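Local coordinates for protein lysozyme (Enterobacteria phage P1, PDB 1XJU) that is a secreted endolysin that, once activated, hydrolyses the glycan strands of the host peptidoglycan, contributing to lysis and phage release, and is captured here in its inactive form, at residues K71-P74 with D75-S79; V134-R137 with G138-I141; L149-T152 with G153-E157. One frame throughout, in Å; residues are numbered along the deposited sequence.

Contact 1: K71-P74 with D75-S79; sequences KDMP and DNAFS
Met73 and Phe78 form a hydrophobic staple across the start of helix 75-88. Pro74 is the N-cap residue between the two partners. Met73 precedes the cap and Phe78 lies in the first turn, the two positions that define this motif.

The contact is apolar first. Met73 CB lies 4.1 Å from Phe78 CB. The Met73 side chain then runs extended beyond CG, with chi1 at -67° setting CG beside the backbone N. This lays SD alongside the helix backbone, 3.6 Å from Phe78 CA. The same sulfur lies 4.2 Å from Ala77 CB. Pro74 CD lies 4.3 Å from Ala77 CB. The Phe78 ring takes little part, because its CG is anti to the backbone N and the ring leads away from Met73. Arg1 meets this ring in a cation-pi contact. The Met73 side chain also packs on Ile64 of helix 46-67 and on Trp118 and Met121 of helix 118-123. The staple therefore sits where three helices meet.

The polar contacts belong to the helix start. Pro74 O accepts from Phe78 N at 3.0 Å, with a nearly straight N-H...O angle of 167°. This is the first alpha-helical bond of the new helix. The Asp75 side chain leaves away from the preceding segment. Its OD1 makes a salt bridge to Arg1. A charge of this sign at the N-terminal end would also suit the helix dipole.

At the next residue, Asp75 O is gripped twice by Ser79. Ser79 N donates to it at 2.9 Å. Ser79 OG donates to Asp75 O from the opposite face of the carbonyl plane, at 2.8 Å.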
loop_
_atom_site.group_PDB
_atom_site.type_symbol
_atom_site.label_atom_id
_atom_site.label_comp_id
_atom_site.label_asym_id
_atom_site.label_seq_id
_atom_site.Cartn_x
_atom_site.Cartn_y
_atom_site.Cartn_z
ATOM N N LYS A 71 -4.849 13.992 5.703
ATOM C CA LYS A 71 -6.001 14.871 5.973
ATOM C C LYS A 71 -6.141 15.987 4.936
ATOM O O LYS A 71 -7.221 16.551 4.790
ATOM C CB LYS A 71 -5.887 15.436 7.390
ATOM C CG LYS A 71 -6.071 14.331 8.434
ATOM C CD LYS A 71 -5.909 14.830 9.807
ATOM C CE LYS A 71 -4.974 13.860 10.544
ATOM N NZ LYS A 71 -3.533 14.187 10.473
ATOM N N ASP A 72 -5.054 16.280 4.247
ATOM C CA ASP A 72 -5.036 17.298 3.209
ATOM C C ASP A 72 -5.339 16.794 1.811
ATOM O O ASP A 72 -5.520 17.587 0.889
ATOM C CB ASP A 72 -3.707 18.023 3.175
ATOM C CG ASP A 72 -3.375 18.713 4.440
ATOM O OD1 ASP A 72 -4.317 19.190 5.121
ATOM O OD2 ASP A 72 -2.151 18.771 4.779
ATOM N N MET A 73 -5.395 15.478 1.634
ATOM C CA MET A 73 -5.686 14.873 0.321
ATOM C C MET A 73 -7.148 14.903 0.030
ATOM O O MET A 73 -7.938 14.802 0.959
ATOM C CB MET A 73 -5.274 13.373 0.353
ATOM C CG MET A 73 -3.841 13.133 0.466
ATOM S SD MET A 73 -3.548 11.359 0.345
ATOM C CE MET A 73 -1.823 11.339 0.918
ATOM N N PRO A 74 -7.532 14.913 -1.257
ATOM C CA PRO A 74 -8.887 14.548 -1.619
ATOM C C PRO A 74 -9.154 13.086 -1.344
ATOM O O PRO A 74 -8.203 12.292 -1.187
ATOM C CB PRO A 74 -8.940 14.804 -3.123
ATOM C CG PRO A 74 -7.674 15.426 -3.476
ATOM C CD PRO A 74 -6.679 15.219 -2.411
ATOM N N ASP A 75 -10.419 12.721 -1.274
ATOM C CA ASP A 75 -10.799 11.350 -0.958
ATOM C C ASP A 75 -10.240 10.326 -1.909
ATOM O O ASP A 75 -9.862 9.239 -1.441
ATOM C CB ASP A 75 -12.317 11.202 -0.951
ATOM C CG ASP A 75 -12.990 11.676 0.330
ATOM O OD1 ASP A 75 -12.376 12.092 1.325
ATOM O OD2 ASP A 75 -14.240 11.638 0.399
ATOM N N ASN A 76 -10.156 10.569 -3.208
ATOM C CA ASN A 76 -9.666 9.536 -4.085
ATOM C C ASN A 76 -8.188 9.235 -3.840
ATOM O O ASN A 76 -7.831 8.045 -3.696
ATOM C CB ASN A 76 -9.890 9.932 -5.544
ATOM C CG ASN A 76 -11.331 9.891 -5.972
ATOM O OD1 ASN A 76 -12.160 9.221 -5.330
ATOM N ND2 ASN A 76 -11.656 10.623 -7.043
ATOM N N ALA A 77 -7.357 10.255 -3.726
ATOM C CA ALA A 77 -5.963 10.026 -3.427
ATOM C C ALA A 77 -5.811 9.356 -2.063
ATOM O O ALA A 77 -4.999 8.423 -1.875
ATOM C CB ALA A 77 -5.178 11.306 -3.491
ATOM N N PHE A 78 -6.542 9.831 -1.072
ATOM C CA PHE A 78 -6.467 9.249 0.251
ATOM C C PHE A 78 -6.800 7.774 0.203
ATOM O O PHE A 78 -6.135 6.952 0.885
ATOM C CB PHE A 78 -7.434 9.948 1.199
ATOM C CG PHE A 78 -7.450 9.343 2.569
ATOM C CD1 PHE A 78 -6.480 9.671 3.488
ATOM C CD2 PHE A 78 -8.364 8.344 2.877
ATOM C CE1 PHE A 78 -6.456 9.035 4.711
ATOM C CE2 PHE A 78 -8.285 7.705 4.082
ATOM C CZ PHE A 78 -7.360 8.064 4.979
ATOM N N SER A 79 -7.824 7.440 -0.511
ATOM C CA SER A 79 -8.328 6.058 -0.573
ATOM C C SER A 79 -7.376 5.171 -1.339
ATOM O O SER A 79 -7.105 4.031 -0.907
ATOM C CB SER A 79 -9.697 6.076 -1.232
ATOM O OG SER A 79 -10.635 6.790 -0.440
#

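Contact 2: V134-R137 with G138-I141; sequences VPLR and GLKI
Arg137 has CG anti to the backbone N (chi1 172°) and stays extended as far as NE, while Ile141 sets CG1 beside its own N (chi1 -72°). Together these torsions bring the Ile141 tip under the arginine head. Ile141 CD1 lies over the centre of one guanidinium face, 3.5 Å from Arg137 CZ. The methyl thus covers the flat face and leaves the N-H groups, which lie in the plane, unobstructed by it.

Leu136 and Leu139 make a second apolar pair. Their side chains cross at a slant, with Leu136 CD1 4.0 Å from Leu139 CD1. Both also pack on Trp28, and Leu139 reaches Asn87 and Met88 of helix 75-88. The Leu139 side chain is about 9 Å from that of the active-site residue Cys23.

Two carbonyls start the helical bonding. Leu136 O accepts from Lys140 N at 3.1 Å, in the carbonyl plane. It takes a weak second bond from Leu139 N at 3.0 Å. Arg137 O accepts from Ile141 N at 3.0 Å. This is the first turn of helix 137-151, with Leu136 as N-cap, directly after the beta hairpin of strands 130-131 and 134-135.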
loop_
_atom_site.group_PDB
_atom_site.type_symbol
_atom_site.label_atom_id
_atom_site.label_comp_id
_atom_site.label_asym_id
_atom_site.label_seq_id
_atom_site.Cartn_x
_atom_site.Cartn_y
_atom_site.Cartn_z
ATOM N N VAL A 134 11.346 -9.277 -4.984
ATOM C CA VAL A 134 10.991 -9.968 -6.185
ATOM C C VAL A 134 9.862 -9.205 -6.851
ATOM O O VAL A 134 8.805 -8.973 -6.253
ATOM C CB VAL A 134 10.500 -11.419 -5.899
ATOM C CG1 VAL A 134 10.105 -12.100 -7.202
ATOM C CG2 VAL A 134 11.549 -12.209 -5.133
ATOM N N PRO A 135 10.048 -8.796 -8.094
ATOM C CA PRO A 135 8.988 -8.061 -8.813
ATOM C C PRO A 135 7.777 -8.959 -9.122
ATOM O O PRO A 135 7.979 -10.125 -9.520
ATOM C CB PRO A 135 9.645 -7.662 -10.135
ATOM C CG PRO A 135 10.845 -8.525 -10.244
ATOM C CD PRO A 135 11.251 -9.054 -8.916
ATOM N N LEU A 136 6.550 -8.435 -8.950
ATOM C CA LEU A 136 5.325 -9.197 -9.180
ATOM C C LEU A 136 4.336 -8.475 -10.070
ATOM O O LEU A 136 3.905 -7.360 -9.761
ATOM C CB LEU A 136 4.635 -9.580 -7.849
ATOM C CG LEU A 136 5.441 -10.464 -6.899
ATOM C CD1 LEU A 136 4.684 -10.617 -5.595
ATOM C CD2 LEU A 136 5.678 -11.848 -7.442
ATOM N N ARG A 137 3.930 -9.124 -11.150
ATOM C CA ARG A 137 2.913 -8.539 -12.033
ATOM C C ARG A 137 1.631 -8.171 -11.309
ATOM O O ARG A 137 1.040 -7.102 -11.575
ATOM C CB ARG A 137 2.590 -9.491 -13.176
ATOM C CG ARG A 137 1.419 -9.055 -14.008
ATOM C CD ARG A 137 1.136 -9.986 -15.230
ATOM N NE ARG A 137 0.055 -9.487 -16.086
ATOM C CZ ARG A 137 -1.226 -9.807 -15.969
ATOM N NH1 ARG A 137 -1.631 -10.633 -15.033
ATOM N NH2 ARG A 137 -2.121 -9.257 -16.770
ATOM N N GLY A 138 1.169 -9.026 -10.400
ATOM C CA GLY A 138 -0.043 -8.684 -9.679
ATOM C C GLY A 138 0.064 -7.409 -8.878
ATOM O O GLY A 138 -0.968 -6.727 -8.707
ATOM N N LEU A 139 1.242 -7.113 -8.366
ATOM C CA LEU A 139 1.423 -5.845 -7.652
ATOM C C LEU A 139 1.466 -4.660 -8.605
ATOM O O LEU A 139 0.907 -3.584 -8.324
ATOM C CB LEU A 139 2.633 -5.845 -6.752
ATOM C CG LEU A 139 2.554 -6.800 -5.548
ATOM C CD1 LEU A 139 3.934 -6.744 -4.859
ATOM C CD2 LEU A 139 1.404 -6.450 -4.596
ATOM N N LYS A 140 2.051 -4.817 -9.776
ATOM C CA LYS A 140 2.036 -3.752 -10.770
ATOM C C LYS A 140 0.616 -3.397 -11.185
ATOM O O LYS A 140 0.251 -2.197 -11.266
ATOM C CB LYS A 140 2.848 -4.180 -11.990
ATOM C CG LYS A 140 3.034 -3.034 -12.919
ATOM C CD LYS A 140 3.740 -3.435 -14.181
ATOM C CE LYS A 140 2.938 -4.400 -15.021
ATOM N NZ LYS A 140 3.537 -4.507 -16.443
ATOM N N ILE A 141 -0.223 -4.376 -11.432
ATOM C CA ILE A 141 -1.575 -4.131 -11.810
ATOM C C ILE A 141 -2.331 -3.355 -10.725
ATOM O O ILE A 141 -3.062 -2.372 -10.998
ATOM C CB ILE A 141 -2.286 -5.467 -12.079
ATOM C CG1 ILE A 141 -1.795 -6.101 -13.360
ATOM C CG2 ILE A 141 -3.759 -5.219 -12.214
ATOM C CD1 ILE A 141 -2.347 -7.525 -13.529
#

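Contact 3: L149-T152 with G153-E157; sequences LCLT and GLVNE
Leu151 O takes the hydrogen bond of Leu154 N at 2.9 Å. This bond closes a type II beta turn, with Leu151 and Leu154 at its ends and Thr152 and Gly153 at its corners. The donor stands above the carbonyl plane, 44° out of it. The turn follows helix 137-151 and leads into a tail without regular structure.

Gly153 has a positive phi of 94°. This is the left-handed conformation that glycine takes readily at the third position of a type II turn. Thr152 OG1 is hydrogen-bonded to Gln148 O, back in the helix.

The side chains of the turn pack back on the helix. Leu154 CB is 3.4 Å from Leu151 O, the same oxygen that its backbone N bonds. Val155 meets Leu151 more loosely, with Val155 CG1 4.3 Å from Leu151 CD2. Helix 118-123 takes up both leucines, with Leu154 touching Trp118 and Val119, and Leu151 touching Cys122 and Asn123.

Cys150 points away from the tail. Its SG forms the disulfide with Cys122, which ties the end of helix 137-151 to helix 118-123. On the tail side, what Cys150 offers is its carbonyl. The Leu154 chi1 of -66° sets CG beside its backbone N, and the side chain runs on extended from there. This carries one methyl back along the helix end, where Leu154 CD1 rests against Cys150 O at 3.3 Å.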
loop_
_atom_site.group_PDB
_atom_site.type_symbol
_atom_site.label_atom_id
_atom_site.label_comp_id
_atom_site.label_asym_id
_atom_site.label_seq_id
_atom_site.Cartn_x
_atom_site.Cartn_y
_atom_site.Cartn_z
ATOM N N LEU A 149 -7.386 5.637 -9.704
ATOM C CA LEU A 149 -8.281 6.196 -8.712
ATOM C C LEU A 149 -7.721 7.495 -8.128
ATOM O O LEU A 149 -8.405 8.519 -8.074
ATOM C CB LEU A 149 -8.545 5.200 -7.588
ATOM C CG LEU A 149 -9.315 5.759 -6.406
ATOM C CD1 LEU A 149 -10.697 6.285 -6.819
ATOM C CD2 LEU A 149 -9.476 4.669 -5.322
ATOM N N CYS A 150 -6.460 7.439 -7.726
ATOM C CA CYS A 150 -5.773 8.537 -7.083
ATOM C C CYS A 150 -5.864 9.814 -7.908
ATOM O O CYS A 150 -6.083 10.902 -7.366
ATOM C CB CYS A 150 -4.329 8.055 -6.897
ATOM S SG CYS A 150 -3.244 8.993 -5.804
ATOM N N LEU A 151 -5.688 9.690 -9.220
ATOM C CA LEU A 151 -5.629 10.838 -10.121
ATOM C C LEU A 151 -6.998 11.362 -10.473
ATOM O O LEU A 151 -7.091 12.462 -11.073
ATOM C CB LEU A 151 -4.938 10.447 -11.415
ATOM C CG LEU A 151 -3.456 10.135 -11.310
ATOM C CD1 LEU A 151 -2.952 9.488 -12.588
ATOM C CD2 LEU A 151 -2.729 11.407 -11.011
ATOM N N THR A 152 -8.067 10.653 -10.151
ATOM C CA THR A 152 -9.410 11.069 -10.591
ATOM C C THR A 152 -9.822 12.338 -9.858
ATOM O O THR A 152 -9.903 12.381 -8.619
ATOM C CB THR A 152 -10.390 9.961 -10.311
ATOM O OG1 THR A 152 -10.039 8.795 -11.092
ATOM C CG2 THR A 152 -11.829 10.326 -10.696
ATOM N N GLY A 153 -10.085 13.376 -10.642
ATOM C CA GLY A 153 -10.341 14.736 -10.140
ATOM C C GLY A 153 -9.145 15.649 -10.086
ATOM O O GLY A 153 -9.280 16.859 -9.848
ATOM N N LEU A 154 -7.935 15.117 -10.237
ATOM C CA LEU A 154 -6.714 15.880 -10.137
ATOM C C LEU A 154 -6.159 16.367 -11.479
ATOM O O LEU A 154 -5.273 17.218 -11.485
ATOM C CB LEU A 154 -5.630 15.055 -9.475
ATOM C CG LEU A 154 -5.855 14.677 -8.027
ATOM C CD1 LEU A 154 -4.670 13.855 -7.502
ATOM C CD2 LEU A 154 -6.087 15.828 -7.178
ATOM N N VAL A 155 -6.652 15.799 -12.563
ATOM C CA VAL A 155 -6.153 16.062 -13.911
ATOM C C VAL A 155 -7.347 16.316 -14.834
ATOM O O VAL A 155 -8.477 16.063 -14.508
ATOM C CB VAL A 155 -5.329 14.858 -14.424
ATOM C CG1 VAL A 155 -4.145 14.619 -13.492
ATOM C CG2 VAL A 155 -6.182 13.591 -14.567
ATOM N N ASN A 156 -7.050 16.880 -15.995
ATOM C CA ASN A 156 -8.053 17.050 -17.037
ATOM C C ASN A 156 -8.697 15.743 -17.358
ATOM O O ASN A 156 -8.020 14.836 -17.772
ATOM C CB ASN A 156 -7.452 17.810 -18.222
ATOM C CG ASN A 156 -8.477 18.135 -19.304
ATOM O OD1 ASN A 156 -9.521 17.482 -19.404
ATOM N ND2 ASN A 156 -8.199 19.162 -20.126
ATOM N N GLU A 157 -10.010 15.679 -17.158
ATOM C CA GLU A 157 -10.812 14.473 -17.343
ATOM C C GLU A 157 -10.893 14.023 -18.807
ATOM O O GLU A 157 -11.285 12.867 -19.079
ATOM C CB GLU A 157 -12.225 14.715 -16.756
ATOM C CG GLU A 157 -12.228 14.842 -15.235
ATOM C CD GLU A 157 -12.032 16.241 -14.670
ATOM O OE1 GLU A 157 -11.580 17.177 -15.401
ATOM O OE2 GLU A 157 -12.255 16.355 -13.430
#

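The contacts follow one another along the chain in the order 1, 2, 3. Contacts 2 and 3 lie at the two ends of helix 137-151, with centres 23 Å apart. Contact 1 opens helix 75-88. Its centre is 12 Å from that of contact 3, and the two touch. Asn76 ND2 makes a probable hydrogen bond to Thr152 O at 2.9 Å, and Pro74 CG packs 4.0 Å from Leu154 CD2. The start of helix 75-88 thus meets the end of helix 137-151 at one side of the chain, next to the Cys122-Cys150 disulfide. Contact 2 lies on the opposite side of the chain's centre from contact 1. Its Leu139 side chain lies near that of active-site Cys23.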